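Local coordinates for type 2A phosphatase-associated protein 42 (Saccharomyces cerevisiae, PDB 2V0P), which inhibits the PP2A-type phosphatase SIT4 and takes part in negative regulation of the TOR signalling pathway in response to the nitrogen source, at residues K71-D76 with Q119-L124; I167-R172 with T215-E220. All blocks are in the same frame, centred on the assembly; numbering follows the deposited sequence. Where two conformers were deposited one is given.

Contact 1: residues K71-D76 with Q119-L124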
ATOM      1  N   LYS A  71     -15.413 -16.887 -26.415  1.00 31.34           N
ATOM      2  CA  LYS A  71     -14.169 -16.114 -26.338  1.00 35.72           C
ATOM      3  C   LYS A  71     -14.446 -14.633 -26.059  1.00 34.20           C
ATOM      4  O   LYS A  71     -13.771 -14.022 -25.309  1.00 37.43           O
ATOM      5  CB  LYS A  71     -13.452 -16.132 -27.695  1.00 35.96           C
ATOM      6  CG  LYS A  71     -12.413 -17.205 -27.860  1.00 41.60           C
ATOM      7  CD  LYS A  71     -12.003 -17.432 -29.351  1.00 40.11           C
ATOM      8  CE  LYS A  71     -12.510 -16.380 -30.371  1.00 43.56           C
ATOM      9  NZ  LYS A  71     -13.543 -17.007 -31.346  1.00 37.15           N
ATOM     10  N   PHE A  72     -15.452 -14.099 -26.736  1.00 35.54           N
ATOM     11  CA  PHE A  72     -15.767 -12.694 -26.774  1.00 33.51           C
ATOM     12  C   PHE A  72     -16.284 -12.150 -25.454  1.00 29.95           C
ATOM     13  O   PHE A  72     -16.318 -10.980 -25.283  1.00 33.74           O
ATOM     14  CB  PHE A  72     -16.844 -12.426 -27.817  1.00 31.19           C
ATOM     15  CG  PHE A  72     -16.457 -12.851 -29.226  1.00 33.44           C
ATOM     16  CD1 PHE A  72     -15.190 -12.622 -29.710  1.00 30.82           C
ATOM     17  CD2 PHE A  72     -17.367 -13.513 -30.027  1.00 34.74           C
ATOM     18  CE1 PHE A  72     -14.826 -13.044 -30.986  1.00 37.13           C
ATOM     19  CE2 PHE A  72     -17.035 -13.908 -31.323  1.00 35.22           C
ATOM     20  CZ  PHE A  72     -15.760 -13.683 -31.793  1.00 35.04           C
ATOM     21  N   LEU A  73     -16.819 -12.985 -24.603  1.00 31.64           N
ATOM     22  CA  LEU A  73     -17.283 -12.538 -23.312  1.00 31.14           C
ATOM     23  C   LEU A  73     -16.016 -11.958 -22.583  1.00 28.84           C
ATOM     24  O   LEU A  73     -16.127 -11.197 -21.622  1.00 31.25           O
ATOM     25  CB  LEU A  73     -17.825 -13.746 -22.537  1.00 33.63           C
ATOM     26  CG  LEU A  73     -19.219 -14.292 -22.928  1.00 35.60           C
ATOM     27  CD1 LEU A  73     -19.599 -15.544 -22.146  1.00 38.27           C
ATOM     28  CD2 LEU A  73     -20.314 -13.235 -22.775  1.00 40.01           C
ATOM     29  N   ALA A  74     -14.848 -12.351 -23.022  1.00 28.85           N
ATOM     30  CA  ALA A  74     -13.567 -11.761 -22.420  1.00 31.14           C
ATOM     31  C   ALA A  74     -13.024 -10.410 -22.981  1.00 33.48           C
ATOM     32  O   ALA A  74     -11.949  -9.925 -22.546  1.00 34.16           O
ATOM     33  CB  ALA A  74     -12.524 -12.724 -22.393  1.00 27.05           C
ATOM     34  N   VAL A  75     -13.733  -9.806 -23.908  1.00 32.72           N
ATOM     35  CA  VAL A  75     -13.284  -8.545 -24.467  1.00 34.31           C
ATOM     36  C   VAL A  75     -13.051  -7.489 -23.332  1.00 35.16           C
ATOM     37  O   VAL A  75     -12.054  -6.906 -23.299  1.00 35.44           O
ATOM     38  CB  VAL A  75     -14.171  -7.953 -25.555  1.00 34.15           C
ATOM     39  CG1 VAL A  75     -14.483  -8.963 -26.665  1.00 31.43           C
ATOM     40  CG2 VAL A  75     -15.399  -7.344 -25.035  1.00 38.49           C
ATOM     41  N   ASP A  76     -13.965  -7.327 -22.400  1.00 36.94           N
ATOM     42  CA  ASP A  76     -13.724  -6.392 -21.317  1.00 35.98           C
ATOM     43  C   ASP A  76     -12.551  -6.790 -20.413  1.00 38.29           C
ATOM     44  O   ASP A  76     -11.887  -5.886 -19.864  1.00 38.22           O
ATOM     45  CB  ASP A  76     -14.963  -6.196 -20.509  1.00 38.63           C
ATOM     46  CG  ASP A  76     -16.068  -5.574 -21.301  1.00 39.40           C
ATOM     47  OD1 ASP A  76     -15.796  -4.542 -21.937  1.00 46.28           O
ATOM     48  OD2 ASP A  76     -17.190  -6.133 -21.277  1.00 42.40           O
ATOM     49  N   GLN A 119     -21.696 -12.583 -14.722  1.00 36.23           N
ATOM     50  CA  GLN A 119     -22.840 -12.662 -13.844  1.00 37.61           C
ATOM     51  C   GLN A 119     -24.176 -12.647 -14.620  1.00 36.24           C
ATOM     52  O   GLN A 119     -25.097 -13.368 -14.294  1.00 34.75           O
ATOM     53  CB  GLN A 119     -22.789 -11.511 -12.839  1.00 38.17           C
ATOM     54  CG  GLN A 119     -23.813 -11.613 -11.710  1.00 41.73           C
ATOM     55  CD  GLN A 119     -23.565 -10.584 -10.630  1.00 46.72           C
ATOM     56  OE1 GLN A 119     -23.827  -9.387 -10.814  1.00 50.59           O
ATOM     57  NE2 GLN A 119     -23.057 -11.040  -9.489  1.00 50.10           N
ATOM     58  N   ASP A 120     -24.280 -11.792 -15.628  1.00 37.31           N
ATOM     59  CA  ASP A 120     -25.473 -11.724 -16.463  1.00 36.58           C
ATOM     60  C   ASP A 120     -25.743 -13.066 -17.203  1.00 36.78           C
ATOM     61  O   ASP A 120     -26.907 -13.438 -17.459  1.00 37.64           O
ATOM     62  CB  ASP A 120     -25.328 -10.589 -17.474  1.00 38.50           C
ATOM     63  CG  ASP A 120     -25.524  -9.224 -16.849  1.00 39.56           C
ATOM     64  OD1 ASP A 120     -26.117  -9.135 -15.763  1.00 42.67           O
ATOM     65  OD2 ASP A 120     -25.097  -8.236 -17.471  1.00 45.75           O
ATOM     66  N   TYR A 121     -24.670 -13.779 -17.519  1.00 35.09           N
ATOM     67  CA  TYR A 121     -24.740 -15.098 -18.144  1.00 34.72           C
ATOM     68  C   TYR A 121     -24.766 -16.232 -17.139  1.00 35.36           C
ATOM     69  O   TYR A 121     -24.708 -17.397 -17.492  1.00 35.69           O
ATOM     70  CB  TYR A 121     -23.630 -15.277 -19.135  1.00 35.33           C
ATOM     71  CG  TYR A 121     -24.048 -14.736 -20.502  1.00 34.97           C
ATOM     72  CD1 TYR A 121     -23.903 -13.381 -20.827  1.00 36.12           C
ATOM     73  CD2 TYR A 121     -24.663 -15.567 -21.429  1.00 40.00           C
ATOM     74  CE1 TYR A 121     -24.327 -12.880 -22.068  1.00 39.98           C
ATOM     75  CE2 TYR A 121     -25.075 -15.080 -22.667  1.00 33.08           C
ATOM     76  CZ  TYR A 121     -24.931 -13.761 -22.976  1.00 37.03           C
ATOM     77  OH  TYR A 121     -25.353 -13.325 -24.208  1.00 38.85           O
ATOM     78  N   LYS A 122     -24.861 -15.869 -15.870  1.00 36.63           N
ATOM     79  CA  LYS A 122     -24.899 -16.847 -14.791  1.00 37.05           C
ATOM     80  C   LYS A 122     -23.677 -17.751 -14.870  1.00 36.84           C
ATOM     81  O   LYS A 122     -23.806 -18.962 -14.825  1.00 37.45           O
ATOM     82  CB  LYS A 122     -26.217 -17.630 -14.841  1.00 37.02           C
ATOM     83  CG  LYS A 122     -27.456 -16.769 -14.650  1.00 37.99           C
ATOM     84  CD  LYS A 122     -28.674 -17.587 -14.231  1.00 46.29           C
ATOM     85  CE  LYS A 122     -28.534 -18.116 -12.777  1.00 49.08           C
ATOM     86  NZ  LYS A 122     -29.619 -19.053 -12.362  1.00 51.40           N
ATOM     87  N   LEU A 123     -22.492 -17.143 -15.010  1.00 36.09           N
ATOM     88  CA  LEU A 123     -21.241 -17.859 -15.100  1.00 36.30           C
ATOM     89  C   LEU A 123     -20.301 -17.578 -13.932  1.00 36.49           C
ATOM     90  O   LEU A 123     -19.309 -18.246 -13.766  1.00 37.12           O
ATOM     91  CB  LEU A 123     -20.517 -17.588 -16.428  1.00 37.61           C
ATOM     92  CG  LEU A 123     -21.072 -18.282 -17.675  1.00 40.71           C
ATOM     93  CD1 LEU A 123     -20.454 -17.730 -18.949  1.00 43.68           C
ATOM     94  CD2 LEU A 123     -20.858 -19.789 -17.560  1.00 43.46           C
ATOM     95  N   LEU A 124     -20.656 -16.637 -13.094  1.00 36.38           N
ATOM     96  CA  LEU A 124     -19.703 -16.115 -12.142  1.00 37.42           C
ATOM     97  C   LEU A 124     -19.537 -17.031 -10.895  1.00 36.11           C
ATOM     98  O   LEU A 124     -20.455 -17.241 -10.152  1.00 38.27           O
ATOM     99  CB  LEU A 124     -20.061 -14.655 -11.798  1.00 37.11           C
ATOM    100  CG  LEU A 124     -18.918 -13.789 -11.204  1.00 37.79           C
ATOM    101  CD1 LEU A 124     -17.682 -13.780 -12.086  1.00 37.25           C
ATOM    102  CD2 LEU A 124     -19.386 -12.374 -10.920  1.00 36.20           C
TER

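Contact 2: residues I167-R172 with T215-E220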
ATOM      1  N   ILE A 167      -6.137 -16.388   0.973  1.00 33.98           N
ATOM      2  CA  ILE A 167      -5.747 -17.776   0.809  1.00 34.48           C
ATOM      3  C   ILE A 167      -6.841 -18.513   0.003  1.00 33.44           C
ATOM      4  O   ILE A 167      -6.523 -19.267  -0.865  1.00 32.84           O
ATOM      5  CB  ILE A 167      -5.526 -18.475   2.136  1.00 33.35           C
ATOM      6  CG1 ILE A 167      -4.148 -18.103   2.726  1.00 37.15           C
ATOM      7  CG2 ILE A 167      -5.606 -19.990   1.962  1.00 36.02           C
ATOM      8  CD1 ILE A 167      -3.876 -18.645   4.090  1.00 39.74           C
ATOM      9  N   GLU A 168      -8.102 -18.215   0.277  1.00 33.79           N
ATOM     10  CA  GLU A 168      -9.235 -18.804  -0.454  1.00 35.47           C
ATOM     11  C   GLU A 168      -9.295 -18.408  -1.918  1.00 36.03           C
ATOM     12  O   GLU A 168      -9.565 -19.257  -2.757  1.00 35.17           O
ATOM     13  CB  GLU A 168     -10.555 -18.497   0.225  1.00 34.32           C
ATOM     14  CG  GLU A 168     -10.705 -19.176   1.529  1.00 40.32           C
ATOM     15  CD  GLU A 168     -11.930 -18.723   2.316  1.00 44.12           C
ATOM     16  OE1 GLU A 168     -12.537 -17.679   1.964  1.00 47.69           O
ATOM     17  OE2 GLU A 168     -12.289 -19.434   3.274  1.00 45.34           O
ATOM     18  N   LEU A 169      -9.047 -17.123  -2.207  1.00 35.69           N
ATOM     19  CA  LEU A 169      -8.797 -16.635  -3.567  1.00 37.18           C
ATOM     20  C   LEU A 169      -7.657 -17.366  -4.233  1.00 36.92           C
ATOM     21  O   LEU A 169      -7.808 -17.908  -5.351  1.00 38.36           O
ATOM     22  CB  LEU A 169      -8.538 -15.128  -3.620  1.00 37.77           C
ATOM     23  CG  LEU A 169      -8.344 -14.684  -5.100  1.00 38.35           C
ATOM     24  CD1 LEU A 169      -9.658 -14.649  -5.818  1.00 42.05           C
ATOM     25  CD2 LEU A 169      -7.644 -13.361  -5.143  1.00 43.75           C
ATOM     26  N   PHE A 170      -6.553 -17.466  -3.522  1.00 35.96           N
ATOM     27  CA  PHE A 170      -5.346 -18.022  -4.068  1.00 36.21           C
ATOM     28  C   PHE A 170      -5.570 -19.498  -4.419  1.00 35.79           C
ATOM     29  O   PHE A 170      -5.320 -19.910  -5.555  1.00 35.25           O
ATOM     30  CB  PHE A 170      -4.160 -17.783  -3.102  1.00 36.28           C
ATOM     31  CG  PHE A 170      -2.870 -18.396  -3.547  1.00 36.82           C
ATOM     32  CD1 PHE A 170      -1.870 -17.622  -4.088  1.00 39.86           C
ATOM     33  CD2 PHE A 170      -2.657 -19.750  -3.425  1.00 39.65           C
ATOM     34  CE1 PHE A 170      -0.684 -18.191  -4.497  1.00 36.11           C
ATOM     35  CE2 PHE A 170      -1.476 -20.321  -3.848  1.00 41.34           C
ATOM     36  CZ  PHE A 170      -0.492 -19.521  -4.385  1.00 40.65           C
ATOM     37  N   GLN A 171      -6.073 -20.269  -3.465  1.00 35.40           N
ATOM     38  CA  GLN A 171      -6.348 -21.672  -3.713  0.50 35.43           C
ATOM     39  C   GLN A 171      -7.311 -21.857  -4.897  1.00 34.95           C
ATOM     40  O   GLN A 171      -7.060 -22.695  -5.738  1.00 34.54           O
ATOM     41  CB  GLN A 171      -6.859 -22.376  -2.460  0.50 35.79           C
ATOM     42  CG  GLN A 171      -5.775 -22.575  -1.385  0.50 38.38           C
ATOM     43  CD  GLN A 171      -4.629 -23.473  -1.842  0.50 40.86           C
ATOM     44  OE1 GLN A 171      -4.833 -24.640  -2.188  0.50 41.75           O
ATOM     45  NE2 GLN A 171      -3.416 -22.932  -1.828  0.50 41.95           N
ATOM     46  N   ARG A 172      -8.375 -21.072  -4.947  1.00 33.24           N
ATOM     47  CA  ARG A 172      -9.377 -21.229  -5.988  1.00 36.52           C
ATOM     48  C   ARG A 172      -8.760 -20.921  -7.363  1.00 37.44           C
ATOM     49  O   ARG A 172      -8.957 -21.660  -8.322  1.00 38.71           O
ATOM     50  CB  ARG A 172     -10.597 -20.347  -5.730  1.00 36.73           C
ATOM     51  CG  ARG A 172     -11.728 -20.499  -6.763  1.00 36.09           C
ATOM     52  CD  ARG A 172     -12.291 -21.943  -6.792  1.00 34.84           C
ATOM     53  NE  ARG A 172     -13.549 -22.058  -7.528  1.00 32.18           N
ATOM     54  CZ  ARG A 172     -14.059 -23.201  -7.975  1.00 37.51           C
ATOM     55  NH1 ARG A 172     -13.450 -24.368  -7.736  1.00 38.63           N
ATOM     56  NH2 ARG A 172     -15.209 -23.198  -8.635  1.00 38.51           N
ATOM     57  N   THR A 215      -8.985 -11.466 -12.436  1.00 35.85           N
ATOM     58  CA  THR A 215      -9.599 -10.124 -12.348  1.00 36.55           C
ATOM     59  C   THR A 215      -9.611  -9.581 -10.926  1.00 36.16           C
ATOM     60  O   THR A 215      -9.293  -8.425 -10.704  1.00 37.65           O
ATOM     61  CB  THR A 215     -11.035 -10.128 -12.988  1.00 37.36           C
ATOM     62  OG1 THR A 215     -10.869 -10.344 -14.365  1.00 36.58           O
ATOM     63  CG2 THR A 215     -11.800  -8.822 -12.828  1.00 36.72           C
ATOM     64  N   ILE A 216      -9.965 -10.412  -9.956  1.00 34.33           N
ATOM     65  CA  ILE A 216      -9.989  -9.921  -8.605  1.00 33.50           C
ATOM     66  C   ILE A 216      -8.583  -9.383  -8.221  1.00 30.78           C
ATOM     67  O   ILE A 216      -8.513  -8.339  -7.675  1.00 29.28           O
ATOM     68  CB  ILE A 216     -10.523 -10.962  -7.589  1.00 34.34           C
ATOM     69  CG1 ILE A 216     -12.012 -11.276  -7.837  1.00 31.32           C
ATOM     70  CG2 ILE A 216     -10.262 -10.496  -6.144  1.00 35.70           C
ATOM     71  CD1 ILE A 216     -12.952 -10.139  -7.857  1.00 30.78           C
ATOM     72  N   ASN A 217      -7.526 -10.085  -8.569  1.00 30.34           N
ATOM     73  CA  ASN A 217      -6.163  -9.646  -8.336  1.00 32.76           C
ATOM     74  C   ASN A 217      -5.811  -8.355  -9.029  1.00 33.09           C
ATOM     75  O   ASN A 217      -5.088  -7.542  -8.507  1.00 33.54           O
ATOM     76  CB  ASN A 217      -5.154 -10.689  -8.735  1.00 32.77           C
ATOM     77  CG  ASN A 217      -5.116 -11.861  -7.745  1.00 36.88           C
ATOM     78  OD1 ASN A 217      -5.350 -11.695  -6.556  1.00 39.52           O
ATOM     79  ND2 ASN A 217      -4.817 -13.018  -8.243  1.00 39.89           N
ATOM     80  N   ASN A 218      -6.313  -8.198 -10.240  1.00 33.77           N
ATOM     81  CA  ASN A 218      -6.034  -7.011 -10.959  1.00 32.29           C
ATOM     82  C   ASN A 218      -6.822  -5.850 -10.418  1.00 32.46           C
ATOM     83  O   ASN A 218      -6.304  -4.715 -10.399  1.00 33.08           O
ATOM     84  CB  ASN A 218      -6.295  -7.235 -12.467  1.00 33.89           C
ATOM     85  CG  ASN A 218      -5.538  -8.381 -13.015  1.00 31.40           C
ATOM     86  OD1 ASN A 218      -4.480  -8.662 -12.609  1.00 44.06           O
ATOM     87  ND2 ASN A 218      -6.160  -9.120 -13.932  1.00 41.90           N
ATOM     88  N   ILE A 219      -8.076  -6.090 -10.019  1.00 29.46           N
ATOM     89  CA  ILE A 219      -8.871  -5.032  -9.501  1.00 30.01           C
ATOM     90  C   ILE A 219      -8.150  -4.560  -8.158  1.00 29.36           C
ATOM     91  O   ILE A 219      -8.063  -3.430  -7.942  1.00 30.52           O
ATOM     92  CB  ILE A 219     -10.299  -5.394  -9.225  1.00 29.82           C
ATOM     93  CG1 ILE A 219     -11.099  -5.458 -10.580  1.00 31.53           C
ATOM     94  CG2 ILE A 219     -10.988  -4.330  -8.361  1.00 28.29           C
ATOM     95  CD1 ILE A 219     -12.429  -6.057 -10.469  1.00 31.47           C
ATOM     96  N   GLU A 220      -7.696  -5.472  -7.357  1.00 28.92           N
ATOM     97  CA  GLU A 220      -7.031  -5.105  -6.030  1.00 30.76           C
ATOM     98  C   GLU A 220      -5.775  -4.259  -6.280  1.00 33.02           C
ATOM     99  O   GLU A 220      -5.586  -3.157  -5.661  1.00 34.99           O
ATOM    100  CB  GLU A 220      -6.698  -6.374  -5.232  1.00 33.21           C
ATOM    101  CG  GLU A 220      -6.425  -6.109  -3.753  1.00 29.60           C
ATOM    102  CD  GLU A 220      -5.630  -7.200  -3.070  1.00 31.20           C
ATOM    103  OE1 GLU A 220      -5.127  -8.139  -3.726  1.00 36.02           O
ATOM    104  OE2 GLU A 220      -5.487  -7.102  -1.857  1.00 41.04           O
TER

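Contact 1: residues K71-D76 with Q119-L124
L73, shortly before V75, reaches Y121 and L123, which lie just beyond the C-terminal end of helix 93-120. Its two methyls divide the work. L73 CD2 sits over one face of the Y121 ring, 4.1 Å from Y121 CD1 and 4.1 Å from Y121 CE1, so that it covers one ring bond. L73 CD1 meets the L123 branch tip to tip, 4.0 Å from L123 CD1, and the side chains cross at about a right angle. With CG anti to the carbonyl carbon (chi1 -76°), the L73 fork, already heading for the other segment, sets one methyl to each partner; L123 has nearly the same first torsion. The two segments together bury 109 Å². The firm side is that of L73, which is buried and also packs on L117 and on L208 of helix 199-231. Y121 and L123 are partly exposed and form the looser side. Their turn is a Schellman motif with K122, at positive phi, as its C-prime residue: K122 N bonds to Q119 O at 3.0 Å, and L123 N to L118 O. The chemistry is wholly apolar, which implies cohesion by shape and exclusion of water, without the directional grip of polar bonds.

Contact 2: residues I167-R172 with T215-E220
Two long helices of the TPR-like fold, 156-186 and 199-231, meet where L169 of the first packs on I216 and N217 of the second. Both segments are regular helix throughout, and the nearest backbone pair is L169 with I216, 8.5 Å between their CA atoms. L169 is the only residue of 167-172 to touch the other segment. Its CG extends directly away from its own backbone N, chi1 -178°, and this sends both methyls to the facing helix. L169 CD1 lies 4.2 Å from I216 CB, at the root of the isoleucine, while L169 CD2 is 4.0 Å from I216 CG2. The other branch of I216, through CG1, leads away from L169. N217 approaches differently: its side chain runs past L169 in the opposite sense and places OD1 3.2 Å from L169 CD2, with N217 CG 3.9 Å from the same methyl. This is a close carbon-oxygen contact without a hydrogen bond, the tightest approach between the two segments.

L127 of helix 126-133 packs on L169, V128 and K131 of that helix on I216, and Y147 touches both L169 and I216. Beside this apolar patch E220 OE2 forms a salt bridge with K166 NZ, a second tie between the same two helices, and E220 also packs on L161 of the second subunit. L169 and I216 are buried, whereas N217 is partly exposed and marks the more open border of the contact. The chemistry is therefore graded: leucine and isoleucine exclude water in the interior, an amide gives the partly exposed border a polar character, and the nearby ion pair adds a charged link that the hydrocarbon contact itself lacks.

Overall arrangement
Contacts 1 and 2 follow each other along the chain: 71-76 with 119-124 is complete before 167-172 with 215-220 begins. Their centres are 18 Å apart and their nearest atoms about 7 Å, so they do not touch. The centre of each is about 12 Å from the centre of the chain. Contact 1 joins residues just before V75 to the turn just after helix 93-120, and contact 2 joins helices 156-186 and 199-231. Helix 199-231 connects them, since it belongs to contact 2 and its L208 also packs on L73. Together they tie successive parts of the all-helical, TPR-like N-terminal domain into one body; contact 2 alone reaches the second subunit, through E220.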